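Local coordinates for protein putative isohexenylglutaconyl-CoA hydratase (Pseudomonas aeruginosa, PDB 4ZU2) that probably hydrates isohexenylglutaconyl-CoA in the breakdown of acyclic terpenes such as citronellate, as a member of the crotonase family, at residues A[9-14]-A[40-45]; A[220-223]-A[229-232]. All blocks are in the same frame, centred on the assembly; numbering follows the deposited sequence.

Contact 1: residues A[9-14]-A[40-45]; sequences LLLEPI and RAVLAA
No polar bond joins Leu9 and Leu11 to Val42. Within the helix segment, Ala45 N donates to Ala41 O at 3.0 Å. Across the contact the meeting is purely apolar. It belongs to the crotonase core, where strand 9-14 is the edge strand of a six-stranded mixed sheet. That strand forms a beta-hairpin with strand 17-22. Helix 33-47 then makes the beta-alpha-beta crossover from strand 17-22 to its parallel neighbour, strand 54-59. The contact therefore packs the crossover helix on one face of the sheet edge.

Val42 is the helix residue that carries the contact. Its CG1 stands anti to the backbone N (chi1 167°), which leaves CG2 to face the strand. Leu11 reaches toward this branch tip to tip. Its side chain is extended, with CD1 anti to CA (chi2 -174°), and Leu11 CD1 lies 4.0 Å from Val42 CG2. Leu9, two residues earlier on the same strand face, brings its CD1 to 4.5 Å from the same Val42 CG2. One methyl group thus serves both leucines. The backbones stay well apart, with Leu11 CA 9.1 Å from Val42 CA.

Leu9 and Val42 are buried, while Leu11 sits at the more open side of the contact. Leu9 also packs on Glu38 and Leu39 of the same helix and on Leu22 of the next strand. The alternate strand residues, Leu10 and Glu12, make backbone hydrogen bonds with Thr21 and Arg19. On another side of the helix, Arg40 forms a salt bridge with Glu97 of helix 81-99. Between the two leucines, Leu9 CD1 and Leu11 CD2 are 4.5 Å apart.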
ATOM      1  N   LEU A   9     -16.749 -19.572 -22.485  1.00 32.91           N
ATOM      2  CA  LEU A   9     -16.241 -18.262 -22.809  1.00 34.81           C
ATOM      3  C   LEU A   9     -16.554 -17.978 -24.248  1.00 36.45           C
ATOM      4  O   LEU A   9     -16.718 -18.892 -25.067  1.00 35.93           O
ATOM      5  CB  LEU A   9     -14.723 -18.203 -22.634  1.00 30.63           C
ATOM      6  CG  LEU A   9     -14.193 -18.543 -21.249  1.00 28.65           C
ATOM      7  CD1 LEU A   9     -12.680 -18.626 -21.230  1.00 29.75           C
ATOM      8  CD2 LEU A   9     -14.710 -17.518 -20.250  1.00 27.12           C
ATOM      9  N   LEU A  10     -16.625 -16.700 -24.543  1.00 34.01           N
ATOM     10  CA  LEU A  10     -16.605 -16.234 -25.910  1.00 33.70           C
ATOM     11  C   LEU A  10     -15.339 -15.393 -26.153  1.00 34.40           C
ATOM     12  O   LEU A  10     -15.095 -14.342 -25.507  1.00 30.97           O
ATOM     13  CB  LEU A  10     -17.870 -15.427 -26.194  1.00 40.52           C
ATOM     14  CG  LEU A  10     -19.192 -16.211 -26.088  1.00 45.51           C
ATOM     15  CD1 LEU A  10     -20.367 -15.280 -26.112  1.00 44.56           C
ATOM     16  CD2 LEU A  10     -19.339 -17.255 -27.194  1.00 46.48           C
ATOM     17  N   LEU A  11     -14.540 -15.871 -27.098  1.00 32.70           N
ATOM     18  CA  LEU A  11     -13.286 -15.234 -27.461  1.00 31.79           C
ATOM     19  C   LEU A  11     -13.452 -14.280 -28.663  1.00 41.05           C
ATOM     20  O   LEU A  11     -14.076 -14.646 -29.671  1.00 41.96           O
ATOM     21  CB  LEU A  11     -12.270 -16.327 -27.765  1.00 24.90           C
ATOM     22  CG  LEU A  11     -12.224 -17.458 -26.723  1.00 22.48           C
ATOM     23  CD1 LEU A  11     -11.096 -18.454 -26.980  1.00 24.45           C
ATOM     24  CD2 LEU A  11     -12.046 -16.843 -25.350  1.00 30.19           C
ATOM     25  N   GLU A  12     -12.920 -13.056 -28.551  1.00 40.94           N
ATOM     26  CA  GLU A  12     -12.999 -12.072 -29.657  1.00 40.77           C
ATOM     27  C   GLU A  12     -11.660 -11.404 -29.995  1.00 30.69           C
ATOM     28  O   GLU A  12     -11.362 -10.307 -29.537  1.00 30.12           O
ATOM     29  CB  GLU A  12     -14.026 -10.981 -29.339  1.00 48.12           C
ATOM     30  CG  GLU A  12     -15.372 -11.456 -28.726  1.00 56.95           C
ATOM     31  CD  GLU A  12     -16.306 -10.264 -28.413  1.00 62.48           C
ATOM     32  OE1 GLU A  12     -16.691  -9.557 -29.365  1.00 67.31           O
ATOM     33  OE2 GLU A  12     -16.631 -10.001 -27.235  1.00 60.80           O
ATOM     34  N   PRO A  13     -10.835 -12.054 -30.805  1.00 30.76           N
ATOM     35  CA  PRO A  13      -9.531 -11.441 -31.119  1.00 30.39           C
ATOM     36  C   PRO A  13      -9.500 -10.372 -32.239  1.00 41.04           C
ATOM     37  O   PRO A  13      -9.467 -10.688 -33.422  1.00 44.32           O
ATOM     38  CB  PRO A  13      -8.673 -12.657 -31.515  1.00 31.11           C
ATOM     39  CG  PRO A  13      -9.634 -13.735 -31.871  1.00 25.41           C
ATOM     40  CD  PRO A  13     -10.967 -13.424 -31.326  1.00 24.16           C
ATOM     41  N   ILE A  14      -9.450  -9.108 -31.847  1.00 37.84           N
ATOM     42  CA  ILE A  14      -9.318  -7.999 -32.785  1.00 35.14           C
ATOM     43  C   ILE A  14      -7.869  -7.495 -32.848  1.00 36.43           C
ATOM     44  O   ILE A  14      -7.482  -6.612 -32.092  1.00 32.50           O
ATOM     45  CB  ILE A  14     -10.219  -6.812 -32.382  1.00 65.96           C
ATOM     46  CG1 ILE A  14     -10.030  -6.445 -30.889  1.00 95.01           C
ATOM     47  CG2 ILE A  14     -11.670  -7.172 -32.613  1.00 64.22           C
ATOM     48  CD1 ILE A  14     -10.004  -4.917 -30.565  1.00 53.16           C
ATOM     49  N   ARG A  40      -7.589 -20.745 -18.050  1.00 23.38           N
ATOM     50  CA  ARG A  40      -6.199 -21.092 -17.850  1.00 25.61           C
ATOM     51  C   ARG A  40      -5.603 -21.516 -19.164  1.00 26.71           C
ATOM     52  O   ARG A  40      -4.431 -21.222 -19.455  1.00 28.46           O
ATOM     53  CB  ARG A  40      -6.057 -22.215 -16.803  1.00 24.10           C
ATOM     54  CG  ARG A  40      -6.343 -21.744 -15.406  1.00 20.10           C
ATOM     55  CD  ARG A  40      -6.103 -22.823 -14.380  1.00 15.25           C
ATOM     56  NE  ARG A  40      -4.676 -23.071 -14.208  1.00 16.14           N
ATOM     57  CZ  ARG A  40      -4.177 -24.167 -13.648  1.00 12.97           C
ATOM     58  NH1 ARG A  40      -4.986 -25.090 -13.234  1.00  9.31           N
ATOM     59  NH2 ARG A  40      -2.875 -24.358 -13.532  1.00 17.20           N
ATOM     60  N   ALA A  41      -6.415 -22.212 -19.952  1.00 23.89           N
ATOM     61  CA  ALA A  41      -5.977 -22.707 -21.263  1.00 18.20           C
ATOM     62  C   ALA A  41      -5.746 -21.576 -22.227  1.00 17.92           C
ATOM     63  O   ALA A  41      -4.788 -21.603 -22.988  1.00 26.86           O
ATOM     64  CB  ALA A  41      -7.019 -23.688 -21.856  1.00 20.59           C
ATOM     65  N   VAL A  42      -6.654 -20.602 -22.224  1.00 21.30           N
ATOM     66  CA  VAL A  42      -6.527 -19.407 -23.039  1.00 24.08           C
ATOM     67  C   VAL A  42      -5.302 -18.570 -22.633  1.00 25.59           C
ATOM     68  O   VAL A  42      -4.567 -18.091 -23.486  1.00 23.46           O
ATOM     69  CB  VAL A  42      -7.814 -18.536 -22.970  1.00 29.01           C
ATOM     70  CG1 VAL A  42      -7.572 -17.159 -23.558  1.00 25.79           C
ATOM     71  CG2 VAL A  42      -8.971 -19.202 -23.703  1.00 26.30           C
ATOM     72  N   LEU A  43      -5.070 -18.408 -21.333  1.00 29.32           N
ATOM     73  CA  LEU A  43      -3.952 -17.594 -20.878  1.00 23.87           C
ATOM     74  C   LEU A  43      -2.630 -18.236 -21.295  1.00 24.92           C
ATOM     75  O   LEU A  43      -1.682 -17.525 -21.629  1.00 21.51           O
ATOM     76  CB  LEU A  43      -4.019 -17.348 -19.362  1.00 25.22           C
ATOM     77  CG  LEU A  43      -5.152 -16.401 -18.893  1.00 25.36           C
ATOM     78  CD1 LEU A  43      -5.333 -16.397 -17.371  1.00 23.86           C
ATOM     79  CD2 LEU A  43      -4.948 -15.009 -19.362  1.00 25.07           C
ATOM     80  N   ALA A  44      -2.558 -19.568 -21.281  1.00 23.28           N
ATOM     81  CA  ALA A  44      -1.331 -20.260 -21.667  1.00 20.22           C
ATOM     82  C   ALA A  44      -1.132 -20.208 -23.173  1.00 29.76           C
ATOM     83  O   ALA A  44       0.009 -20.151 -23.669  1.00 34.02           O
ATOM     84  CB  ALA A  44      -1.364 -21.704 -21.196  1.00 21.52           C
ATOM     85  N   ALA A  45      -2.250 -20.228 -23.898  1.00 27.97           N
ATOM     86  CA  ALA A  45      -2.233 -20.098 -25.358  1.00 24.87           C
ATOM     87  C   ALA A  45      -1.493 -18.855 -25.848  1.00 28.27           C
ATOM     88  O   ALA A  45      -0.724 -18.913 -26.815  1.00 30.43           O
ATOM     89  CB  ALA A  45      -3.671 -20.051 -25.899  1.00 25.89           C
TER

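Contact 2: residues A[220-223]-A[229-232]; sequences LASE and ALLD
Leu230 lays its forked end against Ala221 and Ser222. The two methyl branches divide the work. CD1 meets the methyl of Ala221, with Leu230 CD1 to Ala221 CB at 4.0 Å. CD2 rests on the backbone of the next residue, and the distance from Leu230 CD2 to Ser222 CA is 3.5 Å. This is the closest approach between the two segments.

The torsions explain the reach. Leu230 CG is anti to the backbone N (chi1 179°), and its fork reaches Ala221 and Ser222. With CD1 turned to chi2 59°, CD2 takes the extended place at the far end. Ser222 meets that branch with its side chain too. Ser222 CB is 4.1 Å from Leu230 CD2, and Ser222 OG is 3.8 Å from the same carbon. The hydroxyl oxygen only touches the methyl. Its polar partner is Leu218 O, four residues earlier, in helix 209-221, and this hydrogen bond holds the hydroxyl near the backbone.

The two segments belong to the C-terminal helical part of this crotonase-family chain. Residues 220-223 continue from helix 209-221. The other segment is near the start of helix 227-242. The short linker between them folds the chain back, so that one leucine of the second helix reaches back to Ala221 and Ser222. The nearest CA atoms across the segments are Ser222 CA and Leu230 CA, 7.3 Å apart.

The site also faces a second subunit of the trimer. Pro151 of that subunit packs on both Ser222 and Leu230. Farther along helix 227-242, Asp232 OD1 makes a salt bridge with Arg89 NE of the second subunit, and Leu231 O accepts a hydrogen bond from its Gln148 NE2.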
ATOM      1  N   LEU A 220       6.062  -6.949 -10.380  1.00 17.84           N
ATOM      2  CA  LEU A 220       5.503  -8.023  -9.576  1.00 18.90           C
ATOM      3  C   LEU A 220       6.552  -8.546  -8.614  1.00 17.97           C
ATOM      4  O   LEU A 220       6.248  -8.917  -7.501  1.00 21.79           O
ATOM      5  CB  LEU A 220       5.039  -9.141 -10.497  1.00  9.72           C
ATOM      6  CG  LEU A 220       3.774  -8.755 -11.285  1.00 18.10           C
ATOM      7  CD1 LEU A 220       3.494  -9.724 -12.420  1.00 19.14           C
ATOM      8  CD2 LEU A 220       2.565  -8.654 -10.389  1.00 17.83           C
ATOM      9  N   ALA A 221       7.780  -8.612  -9.084  1.00 15.54           N
ATOM     10  CA  ALA A 221       8.898  -9.054  -8.286  1.00 19.33           C
ATOM     11  C   ALA A 221       9.237  -8.054  -7.227  1.00 18.88           C
ATOM     12  O   ALA A 221       9.748  -8.452  -6.209  1.00 17.67           O
ATOM     13  CB  ALA A 221      10.115  -9.318  -9.177  1.00 26.70           C
ATOM     14  N   SER A 222       8.933  -6.759  -7.437  1.00 23.15           N
ATOM     15  CA  SER A 222       9.223  -5.700  -6.436  1.00 20.37           C
ATOM     16  C   SER A 222       8.540  -5.872  -5.111  1.00 23.77           C
ATOM     17  O   SER A 222       8.932  -5.296  -4.126  1.00 27.23           O
ATOM     18  CB  SER A 222       8.795  -4.304  -6.942  1.00 26.62           C
ATOM     19  OG  SER A 222       9.499  -3.922  -8.084  1.00 32.12           O
ATOM     20  N   GLU A 223       7.460  -6.619  -5.084  1.00 34.46           N
ATOM     21  CA  GLU A 223       6.673  -6.718  -3.865  1.00 39.35           C
ATOM     22  C   GLU A 223       7.476  -7.425  -2.773  1.00 36.90           C
ATOM     23  O   GLU A 223       7.537  -6.966  -1.622  1.00 39.37           O
ATOM     24  CB  GLU A 223       5.338  -7.424  -4.170  1.00 47.75           C
ATOM     25  CG  GLU A 223       4.422  -6.591  -5.070  1.00 52.18           C
ATOM     26  CD  GLU A 223       3.416  -5.759  -4.276  1.00 55.70           C
ATOM     27  OE1 GLU A 223       2.241  -6.169  -4.212  1.00 56.88           O
ATOM     28  OE2 GLU A 223       3.791  -4.697  -3.721  1.00 54.59           O
ATOM     29  N   ALA A 229      19.501  -6.889  -5.195  1.00 24.01           N
ATOM     30  CA  ALA A 229      19.544  -7.913  -6.225  1.00 15.22           C
ATOM     31  C   ALA A 229      18.460  -7.685  -7.257  1.00 14.33           C
ATOM     32  O   ALA A 229      18.628  -7.969  -8.449  1.00  7.68           O
ATOM     33  CB  ALA A 229      19.372  -9.309  -5.565  1.00 18.95           C
ATOM     34  N   LEU A 230      17.318  -7.198  -6.822  1.00 11.26           N
ATOM     35  CA  LEU A 230      16.333  -6.845  -7.819  1.00 12.12           C
ATOM     36  C   LEU A 230      16.862  -5.739  -8.784  1.00 17.24           C
ATOM     37  O   LEU A 230      16.771  -5.843 -10.019  1.00 12.12           O
ATOM     38  CB  LEU A 230      15.030  -6.462  -7.098  1.00 20.57           C
ATOM     39  CG  LEU A 230      13.868  -6.043  -7.999  1.00 30.65           C
ATOM     40  CD1 LEU A 230      13.498  -7.163  -8.965  1.00 28.57           C
ATOM     41  CD2 LEU A 230      12.689  -5.690  -7.133  1.00 36.54           C
ATOM     42  N   LEU A 231      17.461  -4.684  -8.242  1.00 19.12           N
ATOM     43  CA  LEU A 231      18.034  -3.639  -9.111  1.00 16.81           C
ATOM     44  C   LEU A 231      19.102  -4.131 -10.054  1.00 18.37           C
ATOM     45  O   LEU A 231      19.164  -3.707 -11.232  1.00 19.90           O
ATOM     46  CB  LEU A 231      18.598  -2.515  -8.269  1.00 26.11           C
ATOM     47  CG  LEU A 231      17.469  -1.704  -7.638  1.00 22.00           C
ATOM     48  CD1 LEU A 231      18.030  -0.772  -6.651  1.00 20.52           C
ATOM     49  CD2 LEU A 231      16.629  -0.976  -8.682  1.00 24.39           C
ATOM     50  N   ASP A 232      19.918  -5.049  -9.548  1.00 23.52           N
ATOM     51  CA  ASP A 232      20.984  -5.683 -10.321  1.00 25.82           C
ATOM     52  C   ASP A 232      20.387  -6.292 -11.545  1.00 24.92           C
ATOM     53  O   ASP A 232      20.844  -6.027 -12.665  1.00 21.37           O
ATOM     54  CB  ASP A 232      21.689  -6.789  -9.515  1.00 19.48           C
ATOM     55  CG  ASP A 232      22.542  -6.236  -8.400  1.00 23.93           C
ATOM     56  OD1 ASP A 232      22.727  -5.008  -8.371  1.00 24.20           O
ATOM     57  OD2 ASP A 232      23.041  -7.007  -7.543  1.00 27.26           O
TER

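Contacts 1 and 2 follow one another along the chain and do not touch. Their centres are 30 Å apart, and their nearest atoms are about 12 Å apart. Contact 1 lies nearer the middle of the subunit, with its centre 13 Å from the chain centre. Contact 2 is farther out, at 21 Å. Their roles in the trimer differ. Segments 9-14 and 40-45 meet no other chain of the assembly, and they join parts of the sheet-and-helix core. Segments 220-223 and 229-232 pack two C-terminal helices together beside a second subunit. Both are plain structural packing, and no role in substrate binding is evident for either.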